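Putative MAR1 (Leishmania donovani, PDB 1X9G) is of unknown function but belongs to the isochorismatase superfamily and has been proposed to be a MAR1 ribonuclease. Local coordinates at residues S10-H15 / L173-K178; G19-L24 / N109-G114; R92-V97 / V125-D130; N132-L137 / N163-T168. One frame throughout, in Å; residues are numbered along the deposited sequence.

Contact 1 (S10-H15 / L173-K178); sequences SRLMPH and LLQMTK
Met13 and Gln175 make the clearest polar link between the N-terminal loop 10-15 and the end of helix 169-176. Met13 N donates to Gln175 OE1 at 3.1 Å. The bond is nearly straight at hydrogen (165°), and the donor lies in the carbonyl plane of the amide. Leu12 crosses Gln175 at about a right angle, and Leu12 CB lies 3.4 Å from the same Gln175 OE1. On the other branch of that amide, NE2 is bonded to Ser171 OG, so both ends of the flat group are held. Lys178 folds back over the chain with bends at chi2 and chi4. Lys178 NZ reaches Met13 O at 2.4 Å and Gln175 O at 2.5 Å, but both modelled distances are unusually short, so the geometry is doubtful.

The apolar part is carried by methionines. Met13 SD lies 3.8 Å from Met176 CG, and the two side chains meet at a slant.

His15 adds weaker contacts. Its CG is anti to the backbone N (chi1 -174°), which carries the ring to the helix end, with CD2 3.2 Å from Met176 O. Lys178 N sits at the ring edge. Ser17 bonds ND1 and Asp182 bonds NE2, fixing the ring's rotation. Helix 169-176 ends here, Thr177 being the first residue to leave it, and the N-terminal arm packs on that C-terminal end beside the parallel sheet of the isochorismatase fold.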
loop_
_atom_site.group_PDB
_atom_site.type_symbol
_atom_site.label_atom_id
_atom_site.label_comp_id
_atom_site.label_asym_id
_atom_site.label_seq_id
_atom_site.Cartn_x
_atom_site.Cartn_y
_atom_site.Cartn_z
ATOM N N SER A 10 8.596 -19.048 1.967
ATOM C CA SER A 10 8.020 -19.349 0.646
ATOM C C SER A 10 7.154 -18.207 0.155
ATOM O O SER A 10 6.553 -17.483 0.973
ATOM C CB SER A 10 7.202 -20.632 0.685
ATOM O OG SER A 10 8.063 -21.751 0.556
ATOM N N ARG A 11 7.112 -18.025 -1.166
ATOM C CA ARG A 11 6.544 -16.805 -1.677
ATOM C C ARG A 11 5.337 -16.878 -2.570
ATOM O O ARG A 11 4.580 -15.917 -2.561
ATOM C CB ARG A 11 7.567 -15.771 -2.160
ATOM C CG ARG A 11 7.352 -14.437 -1.451
ATOM C CD ARG A 11 8.405 -13.386 -1.698
ATOM N NE ARG A 11 9.721 -13.949 -1.476
ATOM C CZ ARG A 11 10.623 -13.479 -0.625
ATOM N NH1 ARG A 11 10.381 -12.383 0.061
ATOM N NH2 ARG A 11 11.778 -14.126 -0.482
ATOM N N LEU A 12 5.081 -17.951 -3.300
ATOM C CA LEU A 12 3.774 -18.026 -3.997
ATOM C C LEU A 12 3.106 -19.389 -3.751
ATOM O O LEU A 12 3.560 -20.123 -2.880
ATOM C CB LEU A 12 3.954 -17.759 -5.496
ATOM C CG LEU A 12 4.494 -16.409 -5.959
ATOM C CD1 LEU A 12 5.058 -16.490 -7.336
ATOM C CD2 LEU A 12 3.383 -15.371 -5.937
ATOM N N MET A 13 2.036 -19.723 -4.472
ATOM C CA MET A 13 1.528 -21.117 -4.453
ATOM C C MET A 13 2.617 -22.112 -4.934
ATOM O O MET A 13 3.333 -21.839 -5.912
ATOM C CB MET A 13 0.266 -21.280 -5.307
ATOM C CG MET A 13 -0.921 -20.524 -4.740
ATOM S SD MET A 13 -2.508 -21.202 -5.108
ATOM C CE MET A 13 -2.614 -22.486 -3.848
ATOM N N PRO A 14 2.792 -23.232 -4.214
ATOM C CA PRO A 14 3.736 -24.249 -4.685
ATOM C C PRO A 14 3.055 -25.059 -5.780
ATOM O O PRO A 14 1.817 -24.957 -5.902
ATOM C CB PRO A 14 3.986 -25.110 -3.434
ATOM C CG PRO A 14 2.790 -24.928 -2.576
ATOM C CD PRO A 14 2.132 -23.610 -2.947
ATOM N N HIS A 15 3.839 -25.824 -6.565
ATOM C CA HIS A 15 3.309 -26.788 -7.546
ATOM C C HIS A 15 2.155 -27.593 -6.935
ATOM O O HIS A 15 2.236 -28.015 -5.791
ATOM C CB HIS A 15 4.401 -27.725 -8.140
ATOM C CG HIS A 15 3.864 -28.602 -9.230
ATOM N ND1 HIS A 15 3.488 -29.916 -9.013
ATOM C CD2 HIS A 15 3.505 -28.319 -10.511
ATOM C CE1 HIS A 15 2.949 -30.412 -10.116
ATOM N NE2 HIS A 15 2.940 -29.463 -11.038
ATOM N N LEU A 173 -3.843 -20.084 -11.107
ATOM C CA LEU A 173 -3.746 -21.317 -11.911
ATOM C C LEU A 173 -2.315 -21.574 -12.394
ATOM O O LEU A 173 -1.797 -22.652 -12.218
ATOM C CB LEU A 173 -4.709 -21.367 -13.104
ATOM C CG LEU A 173 -6.232 -21.286 -12.964
ATOM C CD1 LEU A 173 -6.917 -22.142 -14.024
ATOM C CD2 LEU A 173 -6.806 -21.595 -11.548
ATOM N N LEU A 174 -1.676 -20.549 -12.935
ATOM C CA LEU A 174 -0.291 -20.555 -13.366
ATOM C C LEU A 174 0.753 -20.819 -12.292
ATOM O O LEU A 174 1.894 -21.184 -12.601
ATOM C CB LEU A 174 0.001 -19.193 -13.996
ATOM C CG LEU A 174 -0.763 -18.920 -15.294
ATOM C CD1 LEU A 174 -0.227 -17.689 -16.024
ATOM C CD2 LEU A 174 -0.730 -20.158 -16.253
ATOM N N GLN A 175 0.406 -20.560 -11.040
ATOM C CA GLN A 175 1.369 -20.676 -9.967
ATOM C C GLN A 175 1.404 -22.131 -9.529
ATOM O O GLN A 175 2.444 -22.638 -9.111
ATOM C CB GLN A 175 0.984 -19.780 -8.792
ATOM C CG GLN A 175 1.365 -18.270 -8.910
ATOM C CD GLN A 175 0.708 -17.461 -7.793
ATOM O OE1 GLN A 175 0.770 -17.852 -6.643
ATOM N NE2 GLN A 175 0.018 -16.382 -8.135
ATOM N N MET A 176 0.264 -22.794 -9.615
ATOM C CA MET A 176 0.165 -24.189 -9.293
ATOM C C MET A 176 0.728 -25.157 -10.389
ATOM O O MET A 176 1.120 -26.268 -10.055
ATOM C CB MET A 176 -1.296 -24.524 -8.971
ATOM C CG MET A 176 -1.790 -24.009 -7.618
ATOM S SD MET A 176 -3.610 -24.100 -7.394
ATOM C CE MET A 176 -3.733 -25.582 -6.367
ATOM N N THR A 177 0.749 -24.752 -11.665
ATOM C CA THR A 177 1.328 -25.579 -12.749
ATOM C C THR A 177 2.633 -25.032 -13.247
ATOM O O THR A 177 2.661 -24.484 -14.334
ATOM C CB THR A 177 0.449 -25.604 -14.043
ATOM O OG1 THR A 177 -0.434 -24.484 -14.083
ATOM C CG2 THR A 177 -0.362 -26.897 -14.144
ATOM N N LYS A 178 3.727 -25.149 -12.519
ATOM C CA LYS A 178 4.792 -24.174 -12.740
ATOM C C LYS A 178 5.444 -24.100 -14.162
ATOM O O LYS A 178 6.373 -23.311 -14.391
ATOM C CB LYS A 178 5.804 -24.294 -11.610
ATOM C CG LYS A 178 5.247 -23.926 -10.201
ATOM C CD LYS A 178 6.249 -22.986 -9.444
ATOM C CE LYS A 178 5.797 -22.603 -8.036
ATOM N NZ LYS A 178 4.540 -21.737 -7.998
#

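Contact 2 (G19-L24 / N109-G114)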
loop_
_atom_site.group_PDB
_atom_site.type_symbol
_atom_site.label_atom_id
_atom_site.label_comp_id
_atom_site.label_asym_id
_atom_site.label_seq_id
_atom_site.Cartn_x
_atom_site.Cartn_y
_atom_site.Cartn_z
ATOM N N GLY A 19 1.806 -31.091 -1.294
ATOM C CA GLY A 19 0.807 -30.898 -0.233
ATOM C C GLY A 19 -0.635 -30.934 -0.703
ATOM O O GLY A 19 -0.944 -31.605 -1.687
ATOM N N LYS A 20 -1.516 -30.250 0.026
ATOM C CA LYS A 20 -2.939 -30.165 -0.303
ATOM C C LYS A 20 -3.403 -28.714 -0.253
ATOM O O LYS A 20 -2.892 -27.917 0.528
ATOM C CB LYS A 20 -3.818 -30.983 0.668
ATOM C CG LYS A 20 -3.400 -32.423 0.916
ATOM C CD LYS A 20 -4.546 -33.242 1.503
ATOM C CE LYS A 20 -4.441 -34.772 1.163
ATOM N NZ LYS A 20 -5.380 -35.240 0.058
ATOM N N THR A 21 -4.401 -28.403 -1.073
ATOM C CA THR A 21 -5.018 -27.096 -1.171
ATOM C C THR A 21 -6.527 -27.236 -1.087
ATOM O O THR A 21 -7.114 -28.004 -1.846
ATOM C CB THR A 21 -4.736 -26.473 -2.552
ATOM O OG1 THR A 21 -3.341 -26.177 -2.672
ATOM C CG2 THR A 21 -5.586 -25.186 -2.754
ATOM N N ALA A 22 -7.163 -26.493 -0.186
ATOM C CA ALA A 22 -8.629 -26.364 -0.214
ATOM C C ALA A 22 -9.043 -25.123 -1.000
ATOM O O ALA A 22 -8.530 -24.005 -0.762
ATOM C CB ALA A 22 -9.253 -26.352 1.217
ATOM N N PHE A 23 -9.926 -25.347 -1.971
ATOM C CA PHE A 23 -10.742 -24.307 -2.549
ATOM C C PHE A 23 -11.961 -24.082 -1.658
ATOM O O PHE A 23 -12.706 -25.002 -1.333
ATOM C CB PHE A 23 -11.129 -24.651 -3.988
ATOM C CG PHE A 23 -9.934 -24.935 -4.890
ATOM C CD1 PHE A 23 -9.874 -26.097 -5.638
ATOM C CD2 PHE A 23 -8.871 -24.028 -4.984
ATOM C CE1 PHE A 23 -8.762 -26.369 -6.481
ATOM C CE2 PHE A 23 -7.765 -24.289 -5.818
ATOM C CZ PHE A 23 -7.714 -25.476 -6.572
ATOM N N LEU A 24 -12.130 -22.839 -1.225
ATOM C CA LEU A 24 -13.166 -22.496 -0.271
ATOM C C LEU A 24 -14.088 -21.487 -0.898
ATOM O O LEU A 24 -13.685 -20.344 -1.129
ATOM C CB LEU A 24 -12.524 -21.942 0.983
ATOM C CG LEU A 24 -13.402 -21.691 2.178
ATOM C CD1 LEU A 24 -14.493 -22.777 2.265
ATOM C CD2 LEU A 24 -12.528 -21.586 3.474
ATOM N N ASN A 109 -2.689 -25.172 2.168
ATOM C CA ASN A 109 -3.038 -23.939 1.477
ATOM C C ASN A 109 -4.535 -23.788 1.294
ATOM O O ASN A 109 -5.205 -24.744 0.955
ATOM C CB ASN A 109 -2.413 -23.912 0.092
ATOM C CG ASN A 109 -1.008 -24.417 0.086
ATOM O OD1 ASN A 109 -0.779 -25.580 -0.183
ATOM N ND2 ASN A 109 -0.058 -23.559 0.405
ATOM N N ALA A 110 -5.051 -22.588 1.483
ATOM C CA ALA A 110 -6.434 -22.310 1.219
ATOM C C ALA A 110 -6.513 -21.189 0.215
ATOM O O ALA A 110 -5.876 -20.157 0.386
ATOM C CB ALA A 110 -7.145 -21.932 2.488
ATOM N N VAL A 111 -7.281 -21.418 -0.837
ATOM C CA VAL A 111 -7.624 -20.458 -1.853
ATOM C C VAL A 111 -9.065 -20.053 -1.541
ATOM O O VAL A 111 -10.009 -20.867 -1.657
ATOM C CB VAL A 111 -7.553 -21.116 -3.244
ATOM C CG1 VAL A 111 -8.066 -20.186 -4.353
ATOM C CG2 VAL A 111 -6.161 -21.666 -3.545
ATOM N N VAL A 112 -9.247 -18.793 -1.141
ATOM C CA VAL A 112 -10.501 -18.324 -0.562
ATOM C C VAL A 112 -11.154 -17.343 -1.500
ATOM O O VAL A 112 -10.509 -16.438 -1.982
ATOM C CB VAL A 112 -10.268 -17.709 0.813
ATOM C CG1 VAL A 112 -11.571 -17.252 1.425
ATOM C CG2 VAL A 112 -9.663 -18.715 1.725
ATOM N N PHE A 113 -12.422 -17.549 -1.824
ATOM C CA PHE A 113 -13.058 -16.686 -2.794
ATOM C C PHE A 113 -14.525 -16.573 -2.442
ATOM O O PHE A 113 -14.995 -17.399 -1.725
ATOM C CB PHE A 113 -12.825 -17.215 -4.213
ATOM C CG PHE A 113 -13.150 -18.648 -4.383
ATOM C CD1 PHE A 113 -14.382 -19.036 -4.941
ATOM C CD2 PHE A 113 -12.236 -19.633 -4.029
ATOM C CE1 PHE A 113 -14.715 -20.399 -5.089
ATOM C CE2 PHE A 113 -12.552 -20.993 -4.191
ATOM C CZ PHE A 113 -13.806 -21.367 -4.716
ATOM N N GLY A 114 -15.212 -15.542 -2.926
ATOM C CA GLY A 114 -16.596 -15.250 -2.569
ATOM C C GLY A 114 -16.897 -13.870 -1.964
ATOM O O GLY A 114 -16.194 -12.906 -2.211
#
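Ala22 O accepts one nearly straight hydrogen bond, from Val111 N at 2.9 Å (168° at hydrogen), and a weaker CA-H...O contact from Ala110 CA at 3.3 Å. Asn109 O is held in the same way, by Ala22 N at 2.9 Å and by Thr21 CA. Leu24 N to Val111 O and Phe113 N to Leu24 O continue the ladder, and Asn109 N to Lys20 O begins it. The strands run parallel, their axes 18° apart.

Thr21, Phe23, Asn109 and Val111 project from one face of the sheet. Phe23 and Val111 lie side by side and point the same way. Val111 CB meets the edge of the Phe23 ring, 3.6 Å from CD2. Val111 CG2 also reaches Thr21 CG2 at 3.7 Å. Leu49, Leu52 and His53 of helix 39-55 pack on Phe23 as well. Ala22, Ala110, Leu24 and Val112 project from the other face, where Leu24 CB only grazes Val112 CG2.

Phe113 sets its CG between the backbone N and the carbonyl carbon (chi1 50°). This turns the ring back over the partner strand. Leu24 O then lies 3.2 Å above one ring face, offset toward the rim, while Phe23 CB is at the ring edge. This ladder and the bonds to the strands beyond, 60-67 and 134-143, together pair much of the main chain, consistent with mostly apolar side chains on both faces.

Contact 3 (R92-V97 / V125-D130); sequences RFSCVV and VADLLD
The guanidinium of Arg92 and the carboxylate of Asp127 approach from opposite directions with their planes only 5° apart. Asp127 OD1 approaches obliquely, 4.2 Å from Arg92 NH1, and is not aligned with any of its N-H bonds. At most the opposite charges attract at a distance; the pair is beyond salt-bridge range.

Asp127 OD1 has a closer partner in Ser94. Ser94 OG donates to it at 2.7 Å and meets the anti lone pair, the one facing away from OD2. The same hydroxyl accepts from Val96 N at 3.0 Å, with an angle of 162° at hydrogen. This second bond makes an ST turn. Ser94 has OG anti to its own backbone N (chi1 172°), which lets the hydroxyl serve the turn and the helix together. The turn lies in the loop from strand 86-90 to helix 98-102. The bond from the Ser94 hydroxyl to Asp127 ties that loop to helix 117-130, which packs against the parallel sheet of this alpha/beta domain. Cys95 N adds a hydrogen bond to Thr124 OG1 of that helix.

Val96 supplies the apolar contact. Its CG2 branch presses on Asp127 CB at 3.3 Å and touches Leu128 CD1 at 3.8 Å. Leu128 also packs on Val135 of the sheet. A third subunit reaches the same region, where its Leu174 packs on Phe93 and its Leu12 on Ala126.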
loop_
_atom_site.group_PDB
_atom_site.type_symbol
_atom_site.label_atom_id
_atom_site.label_comp_id
_atom_site.label_asym_id
_atom_site.label_seq_id
_atom_site.Cartn_x
_atom_site.Cartn_y
_atom_site.Cartn_z
ATOM N N ARG A 92 -21.940 -18.635 12.006
ATOM C CA ARG A 92 -20.650 -17.998 12.201
ATOM C C ARG A 92 -20.280 -17.170 10.953
ATOM O O ARG A 92 -20.473 -17.648 9.817
ATOM C CB ARG A 92 -19.613 -19.066 12.522
ATOM C CG ARG A 92 -18.181 -18.602 12.604
ATOM C CD ARG A 92 -17.490 -19.287 13.753
ATOM N NE ARG A 92 -17.520 -18.403 14.920
ATOM C CZ ARG A 92 -16.449 -17.961 15.577
ATOM N NH1 ARG A 92 -15.223 -18.321 15.197
ATOM N NH2 ARG A 92 -16.609 -17.164 16.632
ATOM N N PHE A 93 -19.813 -15.922 11.150
ATOM C CA PHE A 93 -19.464 -15.071 9.990
ATOM C C PHE A 93 -18.265 -15.669 9.276
ATOM O O PHE A 93 -18.260 -15.787 8.052
ATOM C CB PHE A 93 -19.270 -13.592 10.336
ATOM C CG PHE A 93 -20.496 -12.940 10.869
ATOM C CD1 PHE A 93 -20.440 -12.146 12.015
ATOM C CD2 PHE A 93 -21.740 -13.156 10.252
ATOM C CE1 PHE A 93 -21.614 -11.543 12.535
ATOM C CE2 PHE A 93 -22.927 -12.580 10.771
ATOM C CZ PHE A 93 -22.850 -11.755 11.918
ATOM N N SER A 94 -17.288 -16.113 10.053
ATOM C CA SER A 94 -16.200 -16.911 9.523
ATOM C C SER A 94 -16.539 -18.354 9.161
ATOM O O SER A 94 -17.177 -19.065 9.959
ATOM C CB SER A 94 -15.110 -16.991 10.550
ATOM O OG SER A 94 -14.171 -17.917 10.086
ATOM N N CYS A 95 -16.063 -18.779 7.984
ATOM C CA CYS A 95 -16.046 -20.169 7.521
ATOM C C CYS A 95 -15.377 -21.184 8.430
ATOM O O CYS A 95 -15.663 -22.368 8.319
ATOM C CB CYS A 95 -15.375 -20.298 6.157
ATOM S SG CYS A 95 -16.278 -19.525 4.802
ATOM N N VAL A 96 -14.507 -20.763 9.337
ATOM C CA VAL A 96 -13.868 -21.736 10.232
ATOM C C VAL A 96 -14.832 -22.203 11.340
ATOM O O VAL A 96 -14.867 -21.665 12.458
ATOM C CB VAL A 96 -12.509 -21.234 10.768
ATOM C CG1 VAL A 96 -11.767 -22.351 11.501
ATOM C CG2 VAL A 96 -11.654 -20.677 9.595
ATOM N N VAL A 97 -15.654 -23.192 10.974
ATOM C CA VAL A 97 -16.550 -23.906 11.901
ATOM C C VAL A 97 -16.018 -25.325 12.045
ATOM O O VAL A 97 -15.201 -25.750 11.203
ATOM C CB VAL A 97 -18.021 -23.900 11.418
ATOM C CG1 VAL A 97 -18.617 -22.489 11.555
ATOM C CG2 VAL A 97 -18.163 -24.444 10.001
ATOM N N VAL A 125 -10.315 -15.488 6.638
ATOM C CA VAL A 125 -8.865 -15.485 6.477
ATOM C C VAL A 125 -8.083 -15.242 7.758
ATOM O O VAL A 125 -7.074 -15.879 7.946
ATOM C CB VAL A 125 -8.283 -14.694 5.198
ATOM C CG1 VAL A 125 -9.337 -14.305 4.220
ATOM C CG2 VAL A 125 -7.458 -13.524 5.558
ATOM N N ALA A 126 -8.524 -14.359 8.658
ATOM C CA ALA A 126 -7.794 -14.205 9.931
ATOM C C ALA A 126 -7.749 -15.544 10.701
ATOM O O ALA A 126 -6.718 -15.886 11.271
ATOM C CB ALA A 126 -8.354 -13.054 10.792
ATOM N N ASP A 127 -8.852 -16.308 10.680
ATOM C CA ASP A 127 -8.913 -17.660 11.327
ATOM C C ASP A 127 -7.977 -18.692 10.663
ATOM O O ASP A 127 -7.190 -19.354 11.336
ATOM C CB ASP A 127 -10.345 -18.219 11.389
ATOM C CG ASP A 127 -11.278 -17.464 12.374
ATOM O OD1 ASP A 127 -12.496 -17.508 12.115
ATOM O OD2 ASP A 127 -10.842 -16.857 13.395
ATOM N N LEU A 128 -8.058 -18.807 9.344
ATOM C CA LEU A 128 -7.072 -19.563 8.586
ATOM C C LEU A 128 -5.636 -19.213 8.960
ATOM O O LEU A 128 -4.817 -20.111 9.170
ATOM C CB LEU A 128 -7.285 -19.336 7.104
ATOM C CG LEU A 128 -8.198 -20.278 6.299
ATOM C CD1 LEU A 128 -8.840 -21.410 7.165
ATOM C CD2 LEU A 128 -9.229 -19.502 5.417
ATOM N N LEU A 129 -5.319 -17.910 9.072
ATOM C CA LEU A 129 -3.952 -17.533 9.393
ATOM C C LEU A 129 -3.562 -18.041 10.752
ATOM O O LEU A 129 -2.477 -18.571 10.910
ATOM C CB LEU A 129 -3.669 -16.013 9.252
ATOM C CG LEU A 129 -3.598 -15.492 7.809
ATOM C CD1 LEU A 129 -3.488 -13.978 7.745
ATOM C CD2 LEU A 129 -2.567 -16.189 6.906
ATOM N N ASP A 130 -4.446 -17.875 11.725
ATOM C CA ASP A 130 -4.279 -18.471 13.051
ATOM C C ASP A 130 -4.116 -19.995 13.076
ATOM O O ASP A 130 -3.507 -20.526 14.001
ATOM C CB ASP A 130 -5.394 -18.019 13.977
ATOM C CG ASP A 130 -5.124 -16.635 14.519
ATOM O OD1 ASP A 130 -5.443 -15.611 13.846
ATOM O OD2 ASP A 130 -4.502 -16.565 15.606
#

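Contact 4 (N132-L137 / N163-T168)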
loop_
_atom_site.group_PDB
_atom_site.type_symbol
_atom_site.label_atom_id
_atom_site.label_comp_id
_atom_site.label_asym_id
_atom_site.label_seq_id
_atom_site.Cartn_x
_atom_site.Cartn_y
_atom_site.Cartn_z
ATOM N N ASN A 132 -2.271 -21.526 10.898
ATOM C CA ASN A 132 -1.038 -21.694 10.114
ATOM C C ASN A 132 -1.205 -22.177 8.682
ATOM O O ASN A 132 -0.277 -22.758 8.133
ATOM C CB ASN A 132 0.002 -22.587 10.803
ATOM C CG ASN A 132 0.315 -22.151 12.216
ATOM O OD1 ASN A 132 0.603 -20.981 12.503
ATOM N ND2 ASN A 132 0.287 -23.115 13.115
ATOM N N LYS A 133 -2.344 -21.939 8.046
ATOM C CA LYS A 133 -2.422 -22.263 6.620
ATOM C C LYS A 133 -1.919 -21.078 5.783
ATOM O O LYS A 133 -1.969 -19.934 6.263
ATOM C CB LYS A 133 -3.834 -22.691 6.231
ATOM C CG LYS A 133 -4.090 -24.162 6.549
ATOM C CD LYS A 133 -4.531 -24.380 8.014
ATOM C CE LYS A 133 -5.244 -25.713 8.179
ATOM N NZ LYS A 133 -4.296 -26.841 8.396
ATOM N N ARG A 134 -1.384 -21.327 4.581
ATOM C CA ARG A 134 -1.118 -20.187 3.707
ATOM C C ARG A 134 -2.425 -19.846 3.014
ATOM O O ARG A 134 -3.118 -20.748 2.500
ATOM C CB ARG A 134 -0.014 -20.414 2.674
ATOM C CG ARG A 134 1.052 -21.409 3.051
ATOM C CD ARG A 134 2.479 -20.937 2.904
ATOM N NE ARG A 134 2.728 -19.904 1.890
ATOM C CZ ARG A 134 3.353 -20.107 0.727
ATOM N NH1 ARG A 134 3.762 -21.333 0.377
ATOM N NH2 ARG A 134 3.541 -19.086 -0.104
ATOM N N VAL A 135 -2.788 -18.562 3.003
ATOM C CA VAL A 135 -3.971 -18.183 2.270
ATOM C C VAL A 135 -3.741 -17.355 0.993
ATOM O O VAL A 135 -2.882 -16.471 0.953
ATOM C CB VAL A 135 -5.207 -17.801 3.197
ATOM C CG1 VAL A 135 -4.888 -17.822 4.654
ATOM C CG2 VAL A 135 -5.928 -16.571 2.734
ATOM N N PHE A 136 -4.472 -17.724 -0.062
ATOM C CA PHE A 136 -4.347 -17.147 -1.398
ATOM C C PHE A 136 -5.696 -16.767 -1.890
ATOM O O PHE A 136 -6.638 -17.556 -1.786
ATOM C CB PHE A 136 -3.727 -18.144 -2.376
ATOM C CG PHE A 136 -2.422 -18.688 -1.912
ATOM C CD1 PHE A 136 -2.387 -19.786 -1.049
ATOM C CD2 PHE A 136 -1.219 -18.088 -2.314
ATOM C CE1 PHE A 136 -1.149 -20.289 -0.606
ATOM C CE2 PHE A 136 0.007 -18.553 -1.871
ATOM C CZ PHE A 136 0.044 -19.671 -1.028
ATOM N N LEU A 137 -5.811 -15.552 -2.418
ATOM C CA LEU A 137 -7.119 -14.979 -2.651
ATOM C C LEU A 137 -7.156 -14.409 -4.049
ATOM O O LEU A 137 -6.372 -13.566 -4.372
ATOM C CB LEU A 137 -7.405 -13.875 -1.585
ATOM C CG LEU A 137 -7.479 -14.334 -0.117
ATOM C CD1 LEU A 137 -6.642 -13.504 0.745
ATOM C CD2 LEU A 137 -8.937 -14.324 0.374
ATOM N N ASN A 163 2.081 -15.039 4.876
ATOM C CA ASN A 163 1.201 -16.150 4.688
ATOM C C ASN A 163 -0.166 -15.809 4.079
ATOM O O ASN A 163 -0.977 -16.710 3.903
ATOM C CB ASN A 163 1.120 -16.961 5.971
ATOM C CG ASN A 163 2.457 -17.580 6.321
ATOM O OD1 ASN A 163 2.977 -17.373 7.409
ATOM N ND2 ASN A 163 3.061 -18.293 5.354
ATOM N N CYS A 164 -0.377 -14.551 3.674
ATOM C CA CYS A 164 -1.580 -14.183 2.938
ATOM C C CYS A 164 -1.205 -13.494 1.625
ATOM O O CYS A 164 -0.360 -12.640 1.610
ATOM C CB CYS A 164 -2.452 -13.275 3.802
ATOM S SG CYS A 164 -4.040 -12.913 3.107
ATOM N N GLU A 165 -1.809 -13.890 0.506
ATOM C CA GLU A 165 -1.472 -13.270 -0.789
ATOM C C GLU A 165 -2.650 -13.056 -1.669
ATOM O O GLU A 165 -3.401 -13.997 -1.925
ATOM C CB GLU A 165 -0.456 -14.087 -1.577
ATOM C CG GLU A 165 0.803 -14.472 -0.791
ATOM C CD GLU A 165 1.835 -15.217 -1.667
ATOM O OE1 GLU A 165 2.948 -15.435 -1.154
ATOM O OE2 GLU A 165 1.520 -15.595 -2.835
ATOM N N ILE A 166 -2.805 -11.829 -2.145
ATOM C CA ILE A 166 -3.910 -11.472 -3.004
ATOM C C ILE A 166 -3.389 -11.346 -4.413
ATOM O O ILE A 166 -2.505 -10.522 -4.691
ATOM C CB ILE A 166 -4.619 -10.164 -2.526
ATOM C CG1 ILE A 166 -5.140 -10.352 -1.094
ATOM C CG2 ILE A 166 -5.836 -9.781 -3.429
ATOM C CD1 ILE A 166 -5.609 -9.099 -0.513
ATOM N N THR A 167 -3.894 -12.187 -5.307
ATOM C CA THR A 167 -3.534 -12.050 -6.728
ATOM C C THR A 167 -4.844 -12.143 -7.508
ATOM O O THR A 167 -5.779 -11.414 -7.217
ATOM C CB THR A 167 -2.473 -13.096 -7.199
ATOM O OG1 THR A 167 -2.844 -14.403 -6.708
ATOM C CG2 THR A 167 -1.019 -12.737 -6.708
ATOM N N THR A 168 -4.913 -13.057 -8.473
ATOM C CA THR A 168 -6.106 -13.290 -9.250
ATOM C C THR A 168 -6.098 -14.738 -9.615
ATOM O O THR A 168 -5.093 -15.419 -9.441
ATOM C CB THR A 168 -6.197 -12.420 -10.555
ATOM O OG1 THR A 168 -5.013 -12.589 -11.337
ATOM C CG2 THR A 168 -6.361 -10.937 -10.260
#
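Phe136 and Glu165 lie side by side and point the same way from one face of the sheet. As modelled, the carboxylate is turned 77° from the ring plane, and Glu165 OE2 comes to the ring edge, 3.5 Å from Phe136 CE2. The placement of this carboxylate is uncertain. An extended chain beyond CG brings the acid this far along the ring. Arg134 runs alongside Glu165 too. Its guanidinium faces Phe136 CZ on one side and has Glu165 OE1 at its edge. The salt bridge from Arg134 NH2 to Glu165 OE1 is long at 3.8 Å, and the position of OE1 in the model is doubtful. Arg134 NH2 also donates to Leu12 O of the N-terminal loop. Asn163 crosses Arg134 at about a right angle, with ND2 3.7 Å from CD.

The two strands are adjacent and parallel. With helix 147-158 between them in the chain they form a beta-alpha-beta crossover, and 164-167 is an outermost strand of the sheet within this chain. Val135 N to Asn163 O, at 2.7 Å, starts a ladder that ends with Thr167 N to Leu137 O.

On the other face, Leu137 meets Ile166 at an oblique angle. Its CD1 touches Ile166 CG1 at 3.9 Å and Cys164 SG at 3.6 Å.

How the contacts relate
Contacts 2 and 4 belong to one sheet and their centres are about 9 Å apart. Strands 109-115 and 134-143 join them: Ala110 N and O probably bond to Arg134 O and Phe136 N. Contact 1 packs on one sheet face, where Met13 CE meets Val111 CG2 at 3.7 Å and Met13 CG meets Phe136 CD2 at 3.5 Å. Contact 3 lies on the opposite face. There Leu128 CD2 touches Val112 CG2 at 3.8 Å, and Leu129 CD2 packs on Val135 CG1. Contacts 1 and 3 do not touch within the chain; their centres are about 23 Å apart. Between subunits, however, segment 10-15 of one copy packs on helix 117-130 of another.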